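Local coordinates for protein post-proline cleaving enzyme (Rickettsia typhi, PDB 4HVT) that probably cleaves short peptides on the carboxyl side of proline, as a serine peptidase of the prolyl oligopeptidase family, at residues F327-K332 with K337-I342; Y301-L306 with E382-P387. All blocks are in the same frame, centred on the assembly; numbering follows the deposited sequence.

Contact 1: residues F327-K332 with K337-I342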
ATOM      1  N   PHE A 327      27.156   0.778   9.965  1.00 10.60           N
ATOM      2  CA  PHE A 327      26.821   1.851   8.967  1.00 10.47           C
ATOM      3  C   PHE A 327      28.063   2.430   8.288  1.00 11.08           C
ATOM      4  O   PHE A 327      27.988   2.771   7.140  1.00 10.88           O
ATOM      5  CB  PHE A 327      25.970   2.993   9.561  1.00 10.49           C
ATOM      6  CG  PHE A 327      26.776   3.967  10.406  1.00 11.12           C
ATOM      7  CD1 PHE A 327      27.020   3.742  11.752  1.00 11.52           C
ATOM      8  CD2 PHE A 327      27.262   5.114   9.843  1.00 11.35           C
ATOM      9  CE1 PHE A 327      27.780   4.599  12.524  1.00 12.30           C
ATOM     10  CE2 PHE A 327      28.014   5.997  10.597  1.00 11.89           C
ATOM     11  CZ  PHE A 327      28.285   5.754  11.914  1.00 12.25           C
ATOM     12  N   THR A 328      29.198   2.423   8.967  1.00 11.73           N
ATOM     13  CA  THR A 328      30.456   2.972   8.400  1.00 12.53           C
ATOM     14  C   THR A 328      30.911   2.136   7.199  1.00 12.62           C
ATOM     15  O   THR A 328      31.513   2.681   6.276  1.00 13.45           O
ATOM     16  CB  THR A 328      31.603   3.069   9.398  1.00 13.43           C
ATOM     17  OG1 THR A 328      31.900   1.766   9.925  1.00 13.91           O
ATOM     18  CG2 THR A 328      31.209   4.048  10.484  1.00 13.57           C
ATOM     19  N   ASP A 329      30.602   0.852   7.184  1.00 12.94           N
ATOM     20  CA  ASP A 329      30.977  -0.006   6.066  1.00 13.53           C
ATOM     21  C   ASP A 329      30.143   0.293   4.824  1.00 13.24           C
ATOM     22  O   ASP A 329      30.532  -0.104   3.729  1.00 13.20           O
ATOM     23  CB  ASP A 329      30.886  -1.488   6.394  1.00 14.36           C
ATOM     24  CG  ASP A 329      32.113  -2.032   7.111  1.00 15.95           C
ATOM     25  OD1 ASP A 329      33.167  -1.364   7.163  1.00 16.54           O
ATOM     26  OD2 ASP A 329      31.993  -3.152   7.592  1.00 17.11           O
ATOM     27  N   LEU A 330      29.053   1.037   4.950  1.00 12.81           N
ATOM     28  CA  LEU A 330      28.311   1.464   3.754  1.00 12.39           C
ATOM     29  C   LEU A 330      29.123   2.302   2.800  1.00 13.65           C
ATOM     30  O   LEU A 330      28.861   2.281   1.613  1.00 13.64           O
ATOM     31  CB  LEU A 330      27.098   2.280   4.123  1.00 11.85           C
ATOM     32  CG  LEU A 330      25.962   1.540   4.807  1.00 11.40           C
ATOM     33  CD1 LEU A 330      24.902   2.497   5.337  1.00 11.21           C
ATOM     34  CD2 LEU A 330      25.331   0.526   3.889  1.00 11.22           C
ATOM     35  N   LEU A 331      30.085   3.022   3.338  1.00 14.48           N
ATOM     36  CA  LEU A 331      30.923   3.961   2.545  1.00 16.40           C
ATOM     37  C   LEU A 331      32.172   3.341   1.982  1.00 18.68           C
ATOM     38  O   LEU A 331      32.955   4.046   1.282  1.00 22.59           O
ATOM     39  CB  LEU A 331      31.218   5.177   3.444  1.00 16.39           C
ATOM     40  CG  LEU A 331      29.967   5.897   3.969  1.00 16.07           C
ATOM     41  CD1 LEU A 331      30.341   7.149   4.771  1.00 17.37           C
ATOM     42  CD2 LEU A 331      29.031   6.227   2.818  1.00 15.82           C
ATOM     43  N   LYS A 332      32.416   2.070   2.264  1.00 19.84           N
ATOM     44  CA  LYS A 332      33.692   1.427   1.990  1.00 21.64           C
ATOM     45  C   LYS A 332      33.592   0.528   0.779  1.00 23.20           C
ATOM     46  O   LYS A 332      32.498   0.038   0.406  1.00 22.44           O
ATOM     47  CB  LYS A 332      34.168   0.592   3.202  1.00 22.50           C
ATOM     48  CG  LYS A 332      34.343   1.406   4.459  1.00 23.63           C
ATOM     49  CD  LYS A 332      35.225   0.706   5.481  1.00 26.08           C
ATOM     50  CE  LYS A 332      35.345   1.549   6.752  1.00 27.80           C
ATOM     51  NZ  LYS A 332      36.582   1.228   7.506  1.00 29.91           N
ATOM     52  N   LYS A 337      35.085  -3.750   3.583  1.00 27.81           N
ATOM     53  CA  LYS A 337      33.771  -4.102   4.346  1.00 25.87           C
ATOM     54  C   LYS A 337      33.668  -5.278   5.393  1.00 26.17           C
ATOM     55  O   LYS A 337      32.784  -6.248   5.313  1.00 26.87           O
ATOM     56  CB  LYS A 337      32.622  -4.389   3.429  1.00 24.66           C
ATOM     57  CG  LYS A 337      31.920  -3.202   2.812  1.00 22.22           C
ATOM     58  CD  LYS A 337      30.777  -3.724   1.966  1.00 20.89           C
ATOM     59  CE  LYS A 337      29.738  -2.652   1.809  1.00 20.39           C
ATOM     60  NZ  LYS A 337      30.239  -1.482   1.033  1.00 20.66           N
ATOM     61  N   THR A 338      34.396  -5.068   6.446  1.00 22.36           N
ATOM     62  CA  THR A 338      34.704  -6.139   7.347  1.00 21.78           C
ATOM     63  C   THR A 338      33.522  -6.635   8.187  1.00 18.81           C
ATOM     64  O   THR A 338      33.578  -7.743   8.695  1.00 19.07           O
ATOM     65  CB  THR A 338      35.826  -5.689   8.299  1.00 23.05           C
ATOM     66  OG1 THR A 338      35.343  -4.633   9.126  1.00 23.75           O
ATOM     67  CG2 THR A 338      37.067  -5.190   7.527  1.00 24.50           C
ATOM     68  N   SER A 339      32.454  -5.852   8.337  1.00 16.59           N
ATOM     69  CA  SER A 339      31.366  -6.205   9.256  1.00 15.76           C
ATOM     70  C   SER A 339      30.188  -6.942   8.624  1.00 15.06           C
ATOM     71  O   SER A 339      29.193  -7.226   9.331  1.00 14.65           O
ATOM     72  CB  SER A 339      30.808  -4.957   9.974  1.00 15.22           C
ATOM     73  OG  SER A 339      30.163  -4.118   9.064  1.00 14.48           O
ATOM     74  N   LEU A 340      30.212  -7.219   7.333  1.00 14.85           N
ATOM     75  CA  LEU A 340      28.988  -7.697   6.711  0.50 14.42           C
ATOM     76  C   LEU A 340      28.675  -9.121   7.150  1.00 14.55           C
ATOM     77  O   LEU A 340      29.568  -9.978   7.170  1.00 15.28           O
ATOM     78  CB  LEU A 340      29.064  -7.568   5.193  0.50 14.49           C
ATOM     79  CG  LEU A 340      27.805  -8.065   4.506  0.50 14.20           C
ATOM     80  CD1 LEU A 340      27.402  -7.025   3.454  0.50 13.83           C
ATOM     81  CD2 LEU A 340      28.013  -9.455   3.914  0.50 14.82           C
ATOM     82  N   LYS A 341      27.412  -9.363   7.542  1.00 14.20           N
ATOM     83  CA  LYS A 341      26.954 -10.660   7.979  1.00 14.66           C
ATOM     84  C   LYS A 341      25.662 -10.970   7.256  1.00 13.96           C
ATOM     85  O   LYS A 341      24.904 -10.085   6.987  1.00 13.53           O
ATOM     86  CB  LYS A 341      26.716 -10.655   9.456  1.00 15.19           C
ATOM     87  CG  LYS A 341      27.970 -10.357  10.267  1.00 16.85           C
ATOM     88  CD  LYS A 341      28.849 -11.568  10.230  1.00 18.74           C
ATOM     89  CE  LYS A 341      30.021 -11.482  11.171  1.00 20.30           C
ATOM     90  NZ  LYS A 341      30.719 -12.767  11.008  1.00 22.22           N
ATOM     91  N   ILE A 342      25.398 -12.246   7.001  1.00 14.27           N
ATOM     92  CA  ILE A 342      24.142 -12.655   6.390  1.00 13.57           C
ATOM     93  C   ILE A 342      23.177 -13.146   7.464  1.00 13.60           C
ATOM     94  O   ILE A 342      23.496 -14.062   8.249  1.00 14.29           O
ATOM     95  CB  ILE A 342      24.368 -13.787   5.385  1.00 13.88           C
ATOM     96  CG1 ILE A 342      25.265 -13.288   4.251  1.00 14.25           C
ATOM     97  CG2 ILE A 342      23.066 -14.311   4.877  1.00 13.73           C
ATOM     98  CD1 ILE A 342      26.002 -14.390   3.564  1.00 15.07           C
TER

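Contact 2: residues Y301-L306 with E382-P387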
ATOM      1  N   TYR A 301      24.150  -0.615  13.403  1.00 10.45           N
ATOM      2  CA  TYR A 301      24.106  -1.563  12.293  1.00 10.25           C
ATOM      3  C   TYR A 301      22.856  -1.333  11.429  1.00  9.59           C
ATOM      4  O   TYR A 301      21.820  -0.966  11.999  1.00  9.33           O
ATOM      5  CB  TYR A 301      24.116  -3.001  12.824  1.00 10.72           C
ATOM      6  CG  TYR A 301      25.456  -3.339  13.423  1.00 11.69           C
ATOM      7  CD1 TYR A 301      25.813  -2.857  14.676  1.00 12.17           C
ATOM      8  CD2 TYR A 301      26.399  -4.038  12.697  1.00 12.33           C
ATOM      9  CE1 TYR A 301      27.053  -3.083  15.203  1.00 13.08           C
ATOM     10  CE2 TYR A 301      27.640  -4.283  13.232  1.00 13.09           C
ATOM     11  CZ  TYR A 301      27.968  -3.779  14.467  1.00 13.51           C
ATOM     12  OH  TYR A 301      29.223  -3.968  14.994  1.00 14.94           O
ATOM     13  N   VAL A 302      22.926  -1.601  10.135  1.00  9.16           N
ATOM     14  CA  VAL A 302      21.863  -1.416   9.188  1.00  8.85           C
ATOM     15  C   VAL A 302      21.606  -2.711   8.452  1.00  8.91           C
ATOM     16  O   VAL A 302      22.513  -3.512   8.290  1.00  9.48           O
ATOM     17  CB  VAL A 302      22.171  -0.270   8.181  1.00  8.58           C
ATOM     18  CG1 VAL A 302      22.078   1.093   8.855  1.00  8.55           C
ATOM     19  CG2 VAL A 302      23.529  -0.460   7.603  1.00  8.78           C
ATOM     20  N   PHE A 303      20.340  -2.947   8.128  1.00  8.48           N
ATOM     21  CA  PHE A 303      19.880  -4.169   7.466  1.00  8.60           C
ATOM     22  C   PHE A 303      19.471  -3.876   6.065  1.00  8.33           C
ATOM     23  O   PHE A 303      18.670  -2.971   5.838  1.00  8.08           O
ATOM     24  CB  PHE A 303      18.674  -4.745   8.193  1.00  8.82           C
ATOM     25  CG  PHE A 303      18.922  -5.016   9.662  1.00  9.24           C
ATOM     26  CD1 PHE A 303      19.753  -6.015  10.010  1.00  9.90           C
ATOM     27  CD2 PHE A 303      18.370  -4.222  10.661  1.00  9.60           C
ATOM     28  CE1 PHE A 303      20.051  -6.290  11.319  1.00 10.26           C
ATOM     29  CE2 PHE A 303      18.681  -4.476  11.979  1.00 10.14           C
ATOM     30  CZ  PHE A 303      19.562  -5.482  12.303  1.00 10.34           C
ATOM     31  N   TRP A 304      19.926  -4.700   5.102  1.00  8.46           N
ATOM     32  CA  TRP A 304      19.700  -4.476   3.703  1.00  8.24           C
ATOM     33  C   TRP A 304      19.193  -5.763   3.061  1.00  8.35           C
ATOM     34  O   TRP A 304      19.718  -6.868   3.289  1.00  8.37           O
ATOM     35  CB  TRP A 304      20.970  -4.010   3.004  1.00  8.44           C
ATOM     36  CG  TRP A 304      21.356  -2.611   3.343  1.00  8.28           C
ATOM     37  CD1 TRP A 304      21.837  -2.172   4.541  1.00  8.26           C
ATOM     38  CD2 TRP A 304      21.270  -1.434   2.497  1.00  8.16           C
ATOM     39  NE1 TRP A 304      22.023  -0.790   4.516  1.00  8.19           N
ATOM     40  CE2 TRP A 304      21.700  -0.326   3.261  1.00  7.99           C
ATOM     41  CE3 TRP A 304      20.847  -1.216   1.157  1.00  8.07           C
ATOM     42  CZ2 TRP A 304      21.760   0.974   2.732  1.00  8.03           C
ATOM     43  CZ3 TRP A 304      20.903   0.065   0.652  1.00  8.07           C
ATOM     44  CH2 TRP A 304      21.388   1.145   1.427  1.00  8.01           C
ATOM     45  N   LEU A 305      18.133  -5.602   2.283  1.00  8.16           N
ATOM     46  CA  LEU A 305      17.549  -6.675   1.488  1.00  8.33           C
ATOM     47  C   LEU A 305      18.141  -6.668   0.089  1.00  8.66           C
ATOM     48  O   LEU A 305      18.257  -5.608  -0.506  1.00  8.60           O
ATOM     49  CB  LEU A 305      16.033  -6.481   1.367  1.00  8.03           C
ATOM     50  CG  LEU A 305      15.217  -7.451   0.506  1.00  8.06           C
ATOM     51  CD1 LEU A 305      15.321  -8.840   1.110  1.00  8.51           C
ATOM     52  CD2 LEU A 305      13.789  -6.976   0.371  1.00  7.90           C
ATOM     53  N   LEU A 306      18.426  -7.865  -0.422  1.00  9.29           N
ATOM     54  CA  LEU A 306      18.920  -8.039  -1.786  1.00  9.53           C
ATOM     55  C   LEU A 306      17.784  -8.383  -2.738  1.00  9.68           C
ATOM     56  O   LEU A 306      17.009  -9.272  -2.478  1.00  9.83           O
ATOM     57  CB  LEU A 306      20.024  -9.091  -1.846  1.00 10.21           C
ATOM     58  CG  LEU A 306      21.190  -8.946  -0.864  1.00 10.44           C
ATOM     59  CD1 LEU A 306      22.271  -9.969  -1.175  1.00 11.18           C
ATOM     60  CD2 LEU A 306      21.740  -7.519  -0.857  1.00 10.57           C
ATOM     61  N   GLU A 382      29.177  -7.185  20.162  1.00 31.99           N
ATOM     62  CA  GLU A 382      29.236  -6.889  18.748  1.00 31.70           C
ATOM     63  C   GLU A 382      29.004  -8.114  17.830  1.00 28.56           C
ATOM     64  O   GLU A 382      29.364  -8.071  16.649  1.00 30.11           O
ATOM     65  CB  GLU A 382      30.575  -6.201  18.371  1.00 35.36           C
ATOM     66  CG  GLU A 382      30.806  -4.829  18.991  1.00 36.92           C
ATOM     67  CD  GLU A 382      29.718  -3.824  18.647  1.00 39.25           C
ATOM     68  OE1 GLU A 382      29.747  -3.225  17.536  1.00 38.62           O
ATOM     69  OE2 GLU A 382      28.833  -3.623  19.509  1.00 42.50           O
ATOM     70  N   GLN A 383      28.384  -9.185  18.338  1.00 25.02           N
ATOM     71  CA  GLN A 383      27.951 -10.283  17.438  1.00 22.95           C
ATOM     72  C   GLN A 383      26.436 -10.466  17.514  1.00 19.24           C
ATOM     73  O   GLN A 383      25.853 -10.289  18.573  1.00 18.41           O
ATOM     74  CB  GLN A 383      28.591 -11.612  17.822  1.00 26.47           C
ATOM     75  CG  GLN A 383      30.099 -11.675  17.691  1.00 30.45           C
ATOM     76  CD  GLN A 383      30.607 -11.535  16.260  1.00 34.46           C
ATOM     77  OE1 GLN A 383      30.162 -12.233  15.319  1.00 39.70           O
ATOM     78  NE2 GLN A 383      31.577 -10.646  16.088  1.00 38.42           N
ATOM     79  N   TRP A 384      25.845 -10.843  16.393  1.00 16.36           N
ATOM     80  CA  TRP A 384      24.416 -11.193  16.359  1.00 15.12           C
ATOM     81  C   TRP A 384      24.113 -12.473  17.103  1.00 15.49           C
ATOM     82  O   TRP A 384      24.745 -13.502  16.873  1.00 16.60           O
ATOM     83  CB  TRP A 384      23.917 -11.312  14.904  1.00 14.50           C
ATOM     84  CG  TRP A 384      24.094 -10.035  14.153  1.00 13.65           C
ATOM     85  CD1 TRP A 384      24.971  -9.800  13.142  1.00 14.05           C
ATOM     86  CD2 TRP A 384      23.397  -8.799  14.379  1.00 12.90           C
ATOM     87  NE1 TRP A 384      24.871  -8.489  12.713  1.00 13.32           N
ATOM     88  CE2 TRP A 384      23.922  -7.848  13.471  1.00 13.05           C
ATOM     89  CE3 TRP A 384      22.439  -8.380  15.288  1.00 12.80           C
ATOM     90  CZ2 TRP A 384      23.462  -6.522  13.430  1.00 12.60           C
ATOM     91  CZ3 TRP A 384      21.940  -7.081  15.190  1.00 12.72           C
ATOM     92  CH2 TRP A 384      22.453  -6.181  14.276  1.00 12.21           C
ATOM     93  N   THR A 385      23.160 -12.417  18.006  1.00 14.90           N
ATOM     94  CA  THR A 385      22.859 -13.612  18.822  1.00 15.09           C
ATOM     95  C   THR A 385      22.036 -14.619  18.013  1.00 15.17           C
ATOM     96  O   THR A 385      21.482 -14.300  16.938  1.00 14.35           O
ATOM     97  CB  THR A 385      22.081 -13.249  20.084  1.00 14.84           C
ATOM     98  OG1 THR A 385      20.833 -12.636  19.726  1.00 13.95           O
ATOM     99  CG2 THR A 385      22.864 -12.345  20.953  1.00 15.21           C
ATOM    100  N   LYS A 386      22.002 -15.864  18.501  1.00 16.05           N
ATOM    101  CA  LYS A 386      21.215 -16.898  17.856  1.00 16.43           C
ATOM    102  C   LYS A 386      19.753 -16.506  18.000  1.00 15.87           C
ATOM    103  O   LYS A 386      19.307 -16.255  19.117  1.00 16.28           O
ATOM    104  CB  LYS A 386      21.416 -18.262  18.572  1.00 17.94           C
ATOM    105  CG  LYS A 386      20.645 -19.345  17.850  1.00 18.92           C
ATOM    106  CD  LYS A 386      20.960 -20.735  18.399  1.00 20.76           C
ATOM    107  CE  LYS A 386      20.536 -20.854  19.849  1.00 22.64           C
ATOM    108  NZ  LYS A 386      19.746 -22.141  20.018  1.00 23.89           N
ATOM    109  N   PRO A 387      19.014 -16.456  16.906  1.00 15.31           N
ATOM    110  CA  PRO A 387      17.599 -16.049  16.986  1.00 15.03           C
ATOM    111  C   PRO A 387      16.716 -17.005  17.802  1.00 14.76           C
ATOM    112  O   PRO A 387      17.058 -18.180  17.954  1.00 16.93           O
ATOM    113  CB  PRO A 387      17.165 -16.005  15.554  1.00 15.14           C
ATOM    114  CG  PRO A 387      18.438 -15.787  14.785  1.00 15.21           C
ATOM    115  CD  PRO A 387      19.479 -16.543  15.508  1.00 15.69           C
TER

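Contact 1: residues F327-K332 with K337-I342
The flat carboxylate of Asp329 is approached from both faces and at its rim by residues of 337-342. Lys337 CA lies over one face, 3.8 Å from Asp329 CG. From the side of the opposite face Ser339 OG reaches Asp329 OD2, on the anti side and 34° out of the carboxylate plane. The bond is short, with 2.5 Å between Ser339 OG and Asp329 OD2. At the rim, Ser339 N meets the same oxygen nearly along its C-O axis, 2.8 Å from Asp329 OD2. Ser339 OG also bonds to His326 N, so this hydroxyl links the carboxylate to the end of strand 322-326.

The second set of bonds has the same direction but ends on backbone carbonyls. The Lys337 chain is extended as far as CE and then bends at its last torsion (chi4 65°), which turns NZ back onto the backbone of 327-332. It donates to Asp329 O at 3.0 Å and to Lys332 O at 2.8 Å, and a third carbonyl, Asn287 O, completes the grip. Asp329 O accepts from Lys332 N as well. No salt bridge is involved, since Lys337 NZ stays 6.8 Å from Asp329 OD1; the ammonium charge is instead probably stabilised by the carbonyl dipoles.

The chain turn at 327-332 is thereby fastened to the type I beta turn Lys337-Leu340, an arrangement that closes the connection between the last two strands, 322-326 and 341-344, of a four-stranded beta-propeller blade.

Contact 2: residues Y301-L306 with E382-P387
Trp384 presents the edge of its six-membered ring to the face of Tyr301 in an offset edge-to-face pair, with the planes 79° apart and 5.5 Å between the Tyr301 ring centroid and that of the Trp384 six-membered ring. The closest atoms lie at the base of the tyrosine: Trp384 CZ2 is 3.6 Å from Tyr301 CB and 3.8 Å from Tyr301 CG. Next to CZ2, Trp384 CH2 touches Phe303 CZ at 3.6 Å. That second pair is oblique, its planes meeting at 48°, so the evidence supports apolar packing without a defined stack. The indole thus serves both aromatic residues, which project from alternate positions of strand 301-305.

At its far end the Tyr301 ring meets Glu382, whose chain bends at chi2 and brings OE1 close to the ring plane, at the edge. Tyr301 OH donates to Glu382 OE1 at 2.7 Å, reaching it from above the carboxylate, 44° out of that plane.

The backbones remain apart, with Tyr301 CA and Glu382 CA, the nearest pair, separated by 9.8 Å. Leu379 of strand 371-380 touches Tyr301 and Trp384, and Ala324 of strand 322-326 touches Phe303 and Trp384, so the aromatic cluster lies between two neighbouring sheets of the propeller.

In the fold
Both contacts involve the sheet formed by strands 293-298, 301-305, 322-326 and 341-344, but they do different work there. Contact 1 is local: it ties together two ends of one interstrand connection by polar bonds, with buried Asp329 and Lys337 beside exposed Thr338 and Lys332. Contact 2 spans 75 intervening residues and joins this sheet to the next by aromatic packing, with Tyr301 and Phe303 buried, Trp384 partly exposed and Glu382 exposed. Their centres are 11 Å apart, and they touch directly: Leu330 CD2 packs 3.6 Å from Trp304 NE1, and Lys341 CB lies 4.2 Å from Trp384 CD1. One therefore secures a blade's own connection, the other the junction between blades.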